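Local atomic coordinates of fatty acid synthase 1, isoform A (Drosophila melanogaster, PDB entry 6FN6), a protein that probably synthesises long-chain saturated fatty acids from acetyl-CoA and malonyl-CoA with NADPH as reductant, this chain being its dehydratase, enoylreductase and ketoreductase modifying region. Residues G937-N942 against T962-L967; Y135-L140 against I969-E974; T919-H922 against S926-L929. All coordinates share one frame; numbering follows the deposited sequence.

Contact 1: residues G937-N942 against T962-L967; sequences GLELTN and TGYQGL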
ATOM      1  N   GLY A 937      45.806   8.162 -22.160  1.00 35.52           N
ATOM      2  CA  GLY A 937      45.168   8.356 -23.450  1.00 32.34           C
ATOM      3  C   GLY A 937      43.676   8.078 -23.468  1.00 29.78           C
ATOM      4  O   GLY A 937      42.905   8.836 -24.055  1.00 29.39           O
ATOM      5  N   LEU A 938      43.270   6.985 -22.833  1.00 38.31           N
ATOM      6  CA  LEU A 938      41.865   6.595 -22.805  1.00 38.97           C
ATOM      7  C   LEU A 938      41.000   7.649 -22.122  1.00 37.56           C
ATOM      8  O   LEU A 938      39.946   8.026 -22.632  1.00 38.68           O
ATOM      9  CB  LEU A 938      41.706   5.245 -22.104  1.00 36.32           C
ATOM     10  CG  LEU A 938      42.349   4.064 -22.833  1.00 39.76           C
ATOM     11  CD1 LEU A 938      42.307   2.816 -21.971  1.00 39.07           C
ATOM     12  CD2 LEU A 938      41.667   3.811 -24.171  1.00 38.76           C
ATOM     13  N   GLU A 939      41.449   8.133 -20.972  1.00 33.87           N
ATOM     14  CA  GLU A 939      40.672   9.103 -20.216  1.00 36.25           C
ATOM     15  C   GLU A 939      40.681  10.467 -20.905  1.00 32.64           C
ATOM     16  O   GLU A 939      39.728  11.237 -20.788  1.00 28.92           O
ATOM     17  CB  GLU A 939      41.205   9.209 -18.789  1.00 41.34           C
ATOM     18  CG  GLU A 939      41.145   7.893 -18.013  1.00 51.08           C
ATOM     19  CD  GLU A 939      39.769   7.241 -18.051  1.00 56.06           C
ATOM     20  OE1 GLU A 939      39.689   6.025 -18.335  1.00 57.39           O
ATOM     21  OE2 GLU A 939      38.766   7.942 -17.790  1.00 56.80           O
ATOM     22  N   LEU A 940      41.753  10.766 -21.630  1.00 39.39           N
ATOM     23  CA  LEU A 940      41.815  11.994 -22.412  1.00 35.23           C
ATOM     24  C   LEU A 940      40.804  11.927 -23.554  1.00 36.92           C
ATOM     25  O   LEU A 940      40.063  12.877 -23.799  1.00 35.08           O
ATOM     26  CB  LEU A 940      43.228  12.217 -22.953  1.00 31.99           C
ATOM     27  CG  LEU A 940      43.418  13.360 -23.960  1.00 32.54           C
ATOM     28  CD1 LEU A 940      42.899  14.677 -23.410  1.00 31.45           C
ATOM     29  CD2 LEU A 940      44.887  13.496 -24.342  1.00 32.66           C
ATOM     30  N   THR A 941      40.789  10.799 -24.252  1.00 35.68           N
ATOM     31  CA  THR A 941      39.847  10.578 -25.341  1.00 35.13           C
ATOM     32  C   THR A 941      38.408  10.757 -24.866  1.00 36.52           C
ATOM     33  O   THR A 941      37.611  11.438 -25.509  1.00 36.29           O
ATOM     34  CB  THR A 941      40.011   9.171 -25.943  1.00 36.02           C
ATOM     35  OG1 THR A 941      41.349   9.009 -26.425  1.00 35.91           O
ATOM     36  CG2 THR A 941      39.033   8.949 -27.088  1.00 36.19           C
ATOM     37  N   ASN A 942      38.081  10.125 -23.743  1.00 37.96           N
ATOM     38  CA  ASN A 942      36.742  10.209 -23.175  1.00 40.46           C
ATOM     39  C   ASN A 942      36.341  11.665 -22.947  1.00 38.36           C
ATOM     40  O   ASN A 942      35.241  12.086 -23.308  1.00 36.48           O
ATOM     41  CB  ASN A 942      36.672   9.434 -21.861  1.00 42.56           C
ATOM     42  CG  ASN A 942      35.250   9.192 -21.403  1.00 42.74           C
ATOM     43  OD1 ASN A 942      34.402   8.755 -22.181  1.00 42.18           O
ATOM     44  ND2 ASN A 942      34.977   9.491 -20.139  1.00 42.54           N
ATOM     45  N   THR A 962      43.763  -4.742 -23.575  1.00 48.39           N
ATOM     46  CA  THR A 962      42.930  -4.958 -22.398  1.00 45.52           C
ATOM     47  C   THR A 962      41.443  -4.852 -22.722  1.00 40.56           C
ATOM     48  O   THR A 962      41.043  -4.134 -23.642  1.00 36.77           O
ATOM     49  CB  THR A 962      43.264  -3.946 -21.278  1.00 48.95           C
ATOM     50  OG1 THR A 962      42.745  -2.653 -21.622  1.00 48.48           O
ATOM     51  CG2 THR A 962      44.768  -3.848 -21.061  1.00 50.71           C
ATOM     52  N   GLY A 963      40.632  -5.581 -21.959  1.00 37.70           N
ATOM     53  CA  GLY A 963      39.187  -5.517 -22.081  1.00 37.19           C
ATOM     54  C   GLY A 963      38.669  -4.115 -21.822  1.00 35.69           C
ATOM     55  O   GLY A 963      37.716  -3.663 -22.453  1.00 35.17           O
ATOM     56  N   TYR A 964      39.291  -3.428 -20.870  1.00 35.15           N
ATOM     57  CA  TYR A 964      38.917  -2.055 -20.564  1.00 34.33           C
ATOM     58  C   TYR A 964      39.021  -1.160 -21.803  1.00 35.40           C
ATOM     59  O   TYR A 964      38.157  -0.314 -22.043  1.00 35.39           O
ATOM     60  CB  TYR A 964      39.792  -1.493 -19.446  1.00 33.67           C
ATOM     61  CG  TYR A 964      39.398  -0.096 -19.044  1.00 32.60           C
ATOM     62  CD1 TYR A 964      38.262   0.130 -18.276  1.00 32.04           C
ATOM     63  CD2 TYR A 964      40.142   1.001 -19.453  1.00 32.04           C
ATOM     64  CE1 TYR A 964      37.890   1.404 -17.912  1.00 31.15           C
ATOM     65  CE2 TYR A 964      39.775   2.282 -19.094  1.00 33.22           C
ATOM     66  CZ  TYR A 964      38.647   2.477 -18.323  1.00 30.74           C
ATOM     67  OH  TYR A 964      38.274   3.748 -17.959  1.00 32.70           O
ATOM     68  N   GLN A 965      40.093  -1.335 -22.574  1.00 36.36           N
ATOM     69  CA  GLN A 965      40.269  -0.607 -23.827  1.00 35.83           C
ATOM     70  C   GLN A 965      39.086  -0.864 -24.748  1.00 36.49           C
ATOM     71  O   GLN A 965      38.441   0.068 -25.221  1.00 37.17           O
ATOM     72  CB  GLN A 965      41.574  -1.014 -24.514  1.00 37.96           C
ATOM     73  CG  GLN A 965      42.817  -0.354 -23.942  1.00 39.80           C
ATOM     74  CD  GLN A 965      44.089  -1.095 -24.308  1.00 40.52           C
ATOM     75  OE1 GLN A 965      44.067  -2.041 -25.096  1.00 38.80           O
ATOM     76  NE2 GLN A 965      45.208  -0.661 -23.743  1.00 42.99           N
ATOM     77  N   GLY A 966      38.822  -2.140 -25.016  1.00 34.81           N
ATOM     78  CA  GLY A 966      37.705  -2.523 -25.856  1.00 35.37           C
ATOM     79  C   GLY A 966      36.390  -1.973 -25.333  1.00 34.62           C
ATOM     80  O   GLY A 966      35.505  -1.611 -26.111  1.00 34.57           O
ATOM     81  N   LEU A 967      36.265  -1.910 -24.010  1.00 35.54           N
ATOM     82  CA  LEU A 967      35.066  -1.379 -23.372  1.00 33.97           C
ATOM     83  C   LEU A 967      34.856   0.087 -23.730  1.00 35.44           C
ATOM     84  O   LEU A 967      33.774   0.482 -24.166  1.00 36.79           O
ATOM     85  CB  LEU A 967      35.155  -1.539 -21.851  1.00 33.84           C
ATOM     86  CG  LEU A 967      34.029  -0.915 -21.017  1.00 33.72           C
ATOM     87  CD1 LEU A 967      32.670  -1.458 -21.436  1.00 32.73           C
ATOM     88  CD2 LEU A 967      34.268  -1.155 -19.532  1.00 32.03           C
TER
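Tyr964 and Glu939 make the polar bond of this helix pair. The phenol OH donates to Glu939 OE1 at 2.7 Å, meeting the carboxylate on its syn side. The carboxylate oxygen lies at the ring's edge, in the ring plane, and the two planes are nearly coplanar, although the side chains cross at about a right angle. CG of Tyr964 stands anti to the backbone N (chi1 -177°), while the Glu939 chain bends at chi2, and these settings carry the hydroxyl and the carboxylate oxygen to each other across the helix pair. Arg188 also bonds to Tyr964 OH, placing a positive charge beside the phenol oxygen.

The apolar part rests on one methyl. Leu938 CD1 reaches the edge of the tyrosine ring at CD2, 3.8 Å away, and lies equally close to CG of Gln965. Leu938 slides past Tyr964 in the opposite direction but crosses Gln965 nearly perpendicularly.

Both segments belong to the ketoreductase part, where strand 926-930 leads through a probable glycine-rich Rossmann-type turn into helix 935-946, whose Gly937 would be the last glycine of the pattern. The axes run almost parallel, at 12°, and are 11.3 Å apart at closest approach, so side chains rather than backbones bridge the pair.

Capping bonds order the start of helix 963-974. Thr962 and Gln965 form a capping box: Gln965 N gives its hydrogen to Thr962 OG1 at 3.1 Å, and Thr962 N returns a bond of the same length to Gln965 OE1. Thr962 N stands well above the side-chain amide plane of Gln965, 69° out of it, and Lys961 N also bonds to that oxygen. On the other helix, Thr941 OG1 donates back to Gly937 O at 2.8 Å, from the opposite face of the carbonyl plane to Thr941 N.

Contact 2: residues Y135-L140 against I969-E974; sequences YKELRL and IRRWQE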
ATOM      1  N   TYR A 135      37.826  -4.209 -12.282  1.00 35.22           N
ATOM      2  CA  TYR A 135      37.956  -3.426 -11.064  1.00 35.35           C
ATOM      3  C   TYR A 135      38.606  -2.069 -11.326  1.00 38.08           C
ATOM      4  O   TYR A 135      38.549  -1.176 -10.482  1.00 38.39           O
ATOM      5  CB  TYR A 135      38.727  -4.223 -10.010  1.00 35.31           C
ATOM      6  CG  TYR A 135      37.881  -5.337  -9.436  1.00 34.20           C
ATOM      7  CD1 TYR A 135      36.899  -5.067  -8.492  1.00 33.94           C
ATOM      8  CD2 TYR A 135      38.036  -6.647  -9.862  1.00 33.84           C
ATOM      9  CE1 TYR A 135      36.108  -6.075  -7.978  1.00 31.92           C
ATOM     10  CE2 TYR A 135      37.253  -7.659  -9.353  1.00 33.31           C
ATOM     11  CZ  TYR A 135      36.286  -7.368  -8.416  1.00 32.49           C
ATOM     12  OH  TYR A 135      35.505  -8.377  -7.901  1.00 32.99           O
ATOM     13  N   LYS A 136      39.235  -1.913 -12.485  1.00 46.45           N
ATOM     14  CA  LYS A 136      39.638  -0.586 -12.929  1.00 48.41           C
ATOM     15  C   LYS A 136      38.377   0.226 -13.222  1.00 48.37           C
ATOM     16  O   LYS A 136      38.259   1.381 -12.814  1.00 49.74           O
ATOM     17  CB  LYS A 136      40.544  -0.653 -14.159  1.00 48.47           C
ATOM     18  CG  LYS A 136      40.701   0.687 -14.857  1.00 49.52           C
ATOM     19  CD  LYS A 136      41.821   0.682 -15.880  1.00 51.82           C
ATOM     20  CE  LYS A 136      42.070   2.093 -16.386  1.00 53.39           C
ATOM     21  NZ  LYS A 136      42.997   2.134 -17.546  1.00 55.20           N
ATOM     22  N   GLU A 137      37.443  -0.395 -13.936  1.00 46.32           N
ATOM     23  CA  GLU A 137      36.162   0.225 -14.257  1.00 43.29           C
ATOM     24  C   GLU A 137      35.444   0.654 -12.980  1.00 42.64           C
ATOM     25  O   GLU A 137      34.992   1.793 -12.859  1.00 45.95           O
ATOM     26  CB  GLU A 137      35.288  -0.746 -15.062  1.00 45.63           C
ATOM     27  CG  GLU A 137      33.816  -0.356 -15.185  1.00 45.41           C
ATOM     28  CD  GLU A 137      33.618   0.947 -15.936  1.00 47.89           C
ATOM     29  OE1 GLU A 137      34.568   1.394 -16.615  1.00 52.61           O
ATOM     30  OE2 GLU A 137      32.513   1.522 -15.852  1.00 47.84           O
ATOM     31  N   LEU A 138      35.342  -0.270 -12.031  1.00 39.42           N
ATOM     32  CA  LEU A 138      34.630  -0.022 -10.784  1.00 36.84           C
ATOM     33  C   LEU A 138      35.294   1.075  -9.950  1.00 42.21           C
ATOM     34  O   LEU A 138      34.607   1.900  -9.348  1.00 40.48           O
ATOM     35  CB  LEU A 138      34.536  -1.312  -9.969  1.00 36.83           C
ATOM     36  CG  LEU A 138      33.730  -2.451 -10.602  1.00 33.58           C
ATOM     37  CD1 LEU A 138      33.827  -3.703  -9.757  1.00 33.97           C
ATOM     38  CD2 LEU A 138      32.277  -2.060 -10.792  1.00 31.22           C
ATOM     39  N   ARG A 139      36.625   1.072  -9.905  1.00 37.87           N
ATOM     40  CA  ARG A 139      37.373   2.096  -9.173  1.00 49.04           C
ATOM     41  C   ARG A 139      36.948   3.497  -9.590  1.00 47.68           C
ATOM     42  O   ARG A 139      36.758   4.374  -8.749  1.00 43.68           O
ATOM     43  CB  ARG A 139      38.880   1.935  -9.391  1.00 57.65           C
ATOM     44  CG  ARG A 139      39.574   1.046  -8.366  1.00 66.16           C
ATOM     45  CD  ARG A 139      41.076   1.305  -8.323  1.00 73.95           C
ATOM     46  NE  ARG A 139      41.712   1.136  -9.628  1.00 81.65           N
ATOM     47  CZ  ARG A 139      42.148  -0.024 -10.113  1.00 88.80           C
ATOM     48  NH1 ARG A 139      42.017  -1.143  -9.409  1.00 90.36           N
ATOM     49  NH2 ARG A 139      42.714  -0.067 -11.311  1.00 92.46           N
ATOM     50  N   LEU A 140      36.802   3.705 -10.893  1.00 46.90           N
ATOM     51  CA  LEU A 140      36.430   5.014 -11.412  1.00 49.72           C
ATOM     52  C   LEU A 140      35.048   5.425 -10.935  1.00 46.31           C
ATOM     53  O   LEU A 140      34.734   6.615 -10.874  1.00 45.90           O
ATOM     54  CB  LEU A 140      36.473   5.022 -12.941  1.00 54.07           C
ATOM     55  CG  LEU A 140      37.790   5.487 -13.565  1.00 60.85           C
ATOM     56  CD1 LEU A 140      38.949   4.595 -13.149  1.00 65.24           C
ATOM     57  CD2 LEU A 140      37.650   5.522 -15.074  1.00 61.45           C
ATOM     58  N   ILE A 969      36.136   1.810 -26.155  1.00 34.51           N
ATOM     59  CA  ILE A 969      35.933   1.974 -27.587  1.00 35.91           C
ATOM     60  C   ILE A 969      34.479   1.647 -27.911  1.00 35.89           C
ATOM     61  O   ILE A 969      33.832   2.359 -28.678  1.00 34.87           O
ATOM     62  CB  ILE A 969      36.919   1.098 -28.397  1.00 37.43           C
ATOM     63  CG1 ILE A 969      38.358   1.559 -28.142  1.00 37.23           C
ATOM     64  CG2 ILE A 969      36.599   1.148 -29.892  1.00 36.00           C
ATOM     65  CD1 ILE A 969      39.418   0.604 -28.652  1.00 37.10           C
ATOM     66  N   ARG A 970      33.972   0.567 -27.324  1.00 34.44           N
ATOM     67  CA  ARG A 970      32.585   0.171 -27.531  1.00 34.02           C
ATOM     68  C   ARG A 970      31.644   1.284 -27.074  1.00 33.35           C
ATOM     69  O   ARG A 970      30.685   1.624 -27.764  1.00 32.94           O
ATOM     70  CB  ARG A 970      32.267  -1.128 -26.786  1.00 34.11           C
ATOM     71  CG  ARG A 970      30.868  -1.652 -27.067  1.00 38.85           C
ATOM     72  CD  ARG A 970      30.601  -2.995 -26.409  1.00 41.89           C
ATOM     73  NE  ARG A 970      30.559  -2.903 -24.952  1.00 42.46           N
ATOM     74  CZ  ARG A 970      29.533  -2.418 -24.261  1.00 41.10           C
ATOM     75  NH1 ARG A 970      28.464  -1.950 -24.890  1.00 40.93           N
ATOM     76  NH2 ARG A 970      29.583  -2.381 -22.936  1.00 40.46           N
ATOM     77  N   ARG A 971      31.932   1.852 -25.907  1.00 33.63           N
ATOM     78  CA  ARG A 971      31.108   2.920 -25.359  1.00 37.27           C
ATOM     79  C   ARG A 971      31.145   4.168 -26.241  1.00 36.61           C
ATOM     80  O   ARG A 971      30.117   4.816 -26.448  1.00 36.56           O
ATOM     81  CB  ARG A 971      31.565   3.263 -23.940  1.00 45.29           C
ATOM     82  CG  ARG A 971      31.254   2.182 -22.914  1.00 52.96           C
ATOM     83  CD  ARG A 971      31.717   2.580 -21.521  1.00 61.87           C
ATOM     84  NE  ARG A 971      31.201   1.679 -20.493  1.00 72.53           N
ATOM     85  CZ  ARG A 971      31.711   1.562 -19.270  1.00 83.85           C
ATOM     86  NH1 ARG A 971      32.761   2.286 -18.906  1.00 88.17           N
ATOM     87  NH2 ARG A 971      31.170   0.715 -18.405  1.00 88.65           N
ATOM     88  N   TRP A 972      32.319   4.494 -26.778  1.00 41.45           N
ATOM     89  CA  TRP A 972      32.458   5.664 -27.641  1.00 41.20           C
ATOM     90  C   TRP A 972      31.746   5.440 -28.969  1.00 45.61           C
ATOM     91  O   TRP A 972      31.123   6.352 -29.514  1.00 46.22           O
ATOM     92  CB  TRP A 972      33.933   5.987 -27.886  1.00 39.45           C
ATOM     93  CG  TRP A 972      34.673   6.405 -26.652  1.00 35.70           C
ATOM     94  CD1 TRP A 972      34.165   7.069 -25.575  1.00 34.54           C
ATOM     95  CD2 TRP A 972      36.055   6.173 -26.365  1.00 33.37           C
ATOM     96  NE1 TRP A 972      35.147   7.268 -24.636  1.00 34.51           N
ATOM     97  CE2 TRP A 972      36.317   6.726 -25.098  1.00 33.14           C
ATOM     98  CE3 TRP A 972      37.097   5.551 -27.058  1.00 33.94           C
ATOM     99  CZ2 TRP A 972      37.578   6.677 -24.509  1.00 32.98           C
ATOM    100  CZ3 TRP A 972      38.345   5.505 -26.474  1.00 33.85           C
ATOM    101  CH2 TRP A 972      38.575   6.063 -25.212  1.00 33.25           C
ATOM    102  N   GLN A 973      31.841   4.222 -29.492  1.00 48.24           N
ATOM    103  CA  GLN A 973      31.228   3.901 -30.773  1.00 52.70           C
ATOM    104  C   GLN A 973      29.711   3.878 -30.644  1.00 55.91           C
ATOM    105  O   GLN A 973      28.994   4.282 -31.561  1.00 55.90           O
ATOM    106  CB  GLN A 973      31.745   2.559 -31.291  1.00 53.85           C
ATOM    107  CG  GLN A 973      33.162   2.632 -31.837  1.00 55.71           C
ATOM    108  CD  GLN A 973      33.689   1.288 -32.291  1.00 56.52           C
ATOM    109  OE1 GLN A 973      33.355   0.251 -31.719  1.00 57.02           O
ATOM    110  NE2 GLN A 973      34.523   1.300 -33.326  1.00 55.29           N
ATOM    111  N   GLU A 974      29.226   3.410 -29.498  1.00 44.62           N
ATOM    112  CA  GLU A 974      27.794   3.394 -29.228  1.00 46.80           C
ATOM    113  C   GLU A 974      27.271   4.821 -29.121  1.00 46.07           C
ATOM    114  O   GLU A 974      26.153   5.113 -29.541  1.00 44.41           O
ATOM    115  CB  GLU A 974      27.493   2.610 -27.950  1.00 50.58           C
ATOM    116  CG  GLU A 974      27.613   1.101 -28.116  1.00 53.93           C
ATOM    117  CD  GLU A 974      27.355   0.345 -26.829  1.00 54.91           C
ATOM    118  OE1 GLU A 974      27.208   0.996 -25.772  1.00 53.53           O
ATOM    119  OE2 GLU A 974      27.307  -0.902 -26.875  1.00 57.14           O
TER
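CG of Glu137 is anti to the backbone N (chi1 166°) and the chain then bends at chi2, while the Arg971 chain, extended from CG to NE, carries its guanidinium across to the carboxylate. Approaching from opposite directions, they bridge segments whose nearest CA atoms, those of Glu137 and Arg971, are 12.5 Å apart.

The result is a salt bridge in which both carboxylate oxygens are used. Arg971 NH1 donates to Glu137 OE1 at 3.1 Å, arriving from above the carboxylate plane, and the weak bond from Arg971 NH2 to Glu137 OE2 is 3.0 Å long. A second weak bond joins NH1 to OE2. The carboxylate carbon lies at the guanidinium edge, in its plane, but the two planes are 65° apart, so this is not a coplanar bidentate pair.

Glu137 also forms salt bridges with Arg141 and Arg188. One carboxylate therefore gathers three arginines, and their charge would be expected to favour its ionised form.

Helix 131-141, in the predicted C-terminal hotdog fold of the dehydratase, is thereby joined to ketoreductase helix 963-974, whose Trp972 packs against helix 935-946 and strand 978-982.

Contact 3: residues T919-H922 against S926-L929; sequences TYMH and SYIL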
ATOM      1  N   THR A 919      36.058  25.740 -23.507  1.00 34.76           N
ATOM      2  CA  THR A 919      36.374  25.397 -24.885  1.00 34.82           C
ATOM      3  C   THR A 919      35.882  23.994 -25.196  1.00 31.24           C
ATOM      4  O   THR A 919      36.151  23.050 -24.457  1.00 30.84           O
ATOM      5  CB  THR A 919      37.894  25.492 -25.161  1.00 37.72           C
ATOM      6  OG1 THR A 919      38.387  26.764 -24.719  1.00 40.75           O
ATOM      7  CG2 THR A 919      38.192  25.327 -26.641  1.00 34.70           C
ATOM      8  N   TYR A 920      35.148  23.872 -26.294  1.00 31.95           N
ATOM      9  CA  TYR A 920      34.625  22.588 -26.735  1.00 31.43           C
ATOM     10  C   TYR A 920      35.338  22.134 -28.003  1.00 31.01           C
ATOM     11  O   TYR A 920      35.880  22.950 -28.745  1.00 30.97           O
ATOM     12  CB  TYR A 920      33.120  22.680 -26.979  1.00 31.06           C
ATOM     13  CG  TYR A 920      32.317  23.072 -25.755  1.00 33.17           C
ATOM     14  CD1 TYR A 920      32.155  24.406 -25.401  1.00 36.12           C
ATOM     15  CD2 TYR A 920      31.715  22.107 -24.958  1.00 32.40           C
ATOM     16  CE1 TYR A 920      31.421  24.764 -24.285  1.00 37.01           C
ATOM     17  CE2 TYR A 920      30.979  22.457 -23.842  1.00 33.64           C
ATOM     18  CZ  TYR A 920      30.833  23.783 -23.510  1.00 36.35           C
ATOM     19  OH  TYR A 920      30.101  24.125 -22.394  1.00 38.82           O
ATOM     20  N   MET A 921      35.349  20.828 -28.244  1.00 37.32           N
ATOM     21  CA  MET A 921      35.935  20.298 -29.467  1.00 38.09           C
ATOM     22  C   MET A 921      34.998  20.502 -30.655  1.00 39.34           C
ATOM     23  O   MET A 921      33.796  20.712 -30.493  1.00 39.92           O
ATOM     24  CB  MET A 921      36.269  18.814 -29.313  1.00 35.58           C
ATOM     25  CG  MET A 921      37.371  18.523 -28.307  1.00 34.92           C
ATOM     26  SD  MET A 921      38.879  19.468 -28.617  1.00 36.37           S
ATOM     27  CE  MET A 921      38.848  20.596 -27.227  1.00 36.39           C
ATOM     28  N   HIS A 922      35.571  20.457 -31.851  1.00 37.34           N
ATOM     29  CA  HIS A 922      34.808  20.599 -33.083  1.00 37.60           C
ATOM     30  C   HIS A 922      34.233  19.245 -33.505  1.00 36.40           C
ATOM     31  O   HIS A 922      34.978  18.274 -33.645  1.00 34.88           O
ATOM     32  CB  HIS A 922      35.701  21.167 -34.186  1.00 37.59           C
ATOM     33  CG  HIS A 922      34.945  21.773 -35.324  1.00 36.95           C
ATOM     34  ND1 HIS A 922      34.102  21.041 -36.130  1.00 35.04           N
ATOM     35  CD2 HIS A 922      34.908  23.042 -35.794  1.00 36.92           C
ATOM     36  CE1 HIS A 922      33.574  21.831 -37.047  1.00 36.20           C
ATOM     37  NE2 HIS A 922      34.046  23.051 -36.865  1.00 36.31           N
ATOM     38  N   SER A 926      38.940  15.686 -36.601  1.00 37.73           N
ATOM     39  CA  SER A 926      39.519  14.487 -36.006  1.00 34.36           C
ATOM     40  C   SER A 926      40.546  14.881 -34.956  1.00 32.24           C
ATOM     41  O   SER A 926      41.072  15.995 -34.976  1.00 32.18           O
ATOM     42  CB  SER A 926      40.160  13.598 -37.074  1.00 37.67           C
ATOM     43  OG  SER A 926      41.146  14.298 -37.811  1.00 39.32           O
ATOM     44  N   TYR A 927      40.822  13.967 -34.033  1.00 33.38           N
ATOM     45  CA  TYR A 927      41.792  14.223 -32.977  1.00 36.48           C
ATOM     46  C   TYR A 927      42.683  13.010 -32.772  1.00 37.92           C
ATOM     47  O   TYR A 927      42.227  11.931 -32.381  1.00 37.94           O
ATOM     48  CB  TYR A 927      41.077  14.621 -31.688  1.00 32.04           C
ATOM     49  CG  TYR A 927      40.335  15.922 -31.863  1.00 32.10           C
ATOM     50  CD1 TYR A 927      40.980  17.137 -31.683  1.00 32.83           C
ATOM     51  CD2 TYR A 927      39.002  15.937 -32.254  1.00 32.74           C
ATOM     52  CE1 TYR A 927      40.311  18.331 -31.861  1.00 35.08           C
ATOM     53  CE2 TYR A 927      38.325  17.122 -32.437  1.00 33.33           C
ATOM     54  CZ  TYR A 927      38.981  18.319 -32.243  1.00 35.01           C
ATOM     55  OH  TYR A 927      38.296  19.501 -32.433  1.00 34.08           O
ATOM     56  N   ILE A 928      43.963  13.208 -33.066  1.00 32.76           N
ATOM     57  CA  ILE A 928      44.953  12.150 -33.011  1.00 33.09           C
ATOM     58  C   ILE A 928      45.592  12.128 -31.636  1.00 33.58           C
ATOM     59  O   ILE A 928      46.079  13.149 -31.158  1.00 34.40           O
ATOM     60  CB  ILE A 928      46.017  12.337 -34.105  1.00 34.97           C
ATOM     61  CG1 ILE A 928      45.361  12.400 -35.486  1.00 35.35           C
ATOM     62  CG2 ILE A 928      47.043  11.208 -34.060  1.00 35.09           C
ATOM     63  CD1 ILE A 928      46.274  12.950 -36.560  1.00 36.57           C
ATOM     64  N   LEU A 929      45.576  10.964 -31.001  1.00 39.89           N
ATOM     65  CA  LEU A 929      46.246  10.782 -29.722  1.00 40.97           C
ATOM     66  C   LEU A 929      47.347   9.739 -29.857  1.00 42.29           C
ATOM     67  O   LEU A 929      47.071   8.540 -29.922  1.00 43.26           O
ATOM     68  CB  LEU A 929      45.249  10.370 -28.635  1.00 40.73           C
ATOM     69  CG  LEU A 929      44.265  11.454 -28.182  1.00 40.48           C
ATOM     70  CD1 LEU A 929      43.103  11.597 -29.149  1.00 38.45           C
ATOM     71  CD2 LEU A 929      43.759  11.160 -26.785  1.00 40.30           C
TER
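A short-range, largely buried contact joins a loop to the strand that follows it: Tyr927, on ketoreductase strand 926-930, meets the side chain of Met921 and the backbone and CB of His922 in the irregular approach to that strand. The chain turns over three intervening residues, and the two segments do not pair as strands. Their nearest CA atoms, those of His922 and Ser926, are 8.3 Å apart, and the space between the backbones is bridged by the tyrosine.

The ring is held at its hydroxyl end. His922 N donates to Tyr927 OH at 2.9 Å, with an N-H...O angle of 159°, and His922 CB lies 3.5 Å from Tyr927 OH. His922 O sits in the ring plane at its edge. The imidazole leads away from the tyrosine, and its ND1 bonds to Glu924 N within the turn.

Met921 supplies the apolar half. Its chain bends at both chi2 and chi3, bringing SD within 3.7 Å of Tyr927 CE1 in a Met-aromatic contact. The sulfur is 4.2 Å from the ring centroid and 34° off the normal, an oblique approach. Met921 also touches Leu944 on helix 935-946, while Tyr927 packs on Phe1009 of the adjacent strand 1005-1011, so the pair fastens the approaching loop to the Rossmann-type core.

Here the phenol oxygen serves as acceptor for a main-chain N-H, while the ring is approached obliquely by a polarisable sulfur. Such a combination implies that one side chain both satisfies a loop amide and packs against its apolar neighbour.

Contacts 1 and 3 are largely buried within the ketoreductase part, whereas contact 2 is only partly buried and joins that part to the dehydratase. Helix 963-974 serves both contact 1 and contact 2, whose centres lie about 7 Å apart; Trp972, from the segment 969-974, packs against Thr941 and its NE1 probably bonds to Asn942 OD1. Contact 3 connects with contact 1 through Leu929, which packs on Leu940 and Thr941 as the strand leads into the next helix. Chemistry follows location: contact 2 rests on a salt bridge between domains, a mixed phenol-carboxylate and methyl contact joins the helices, and sulfur, ring and backbone amide meet beside the sheet.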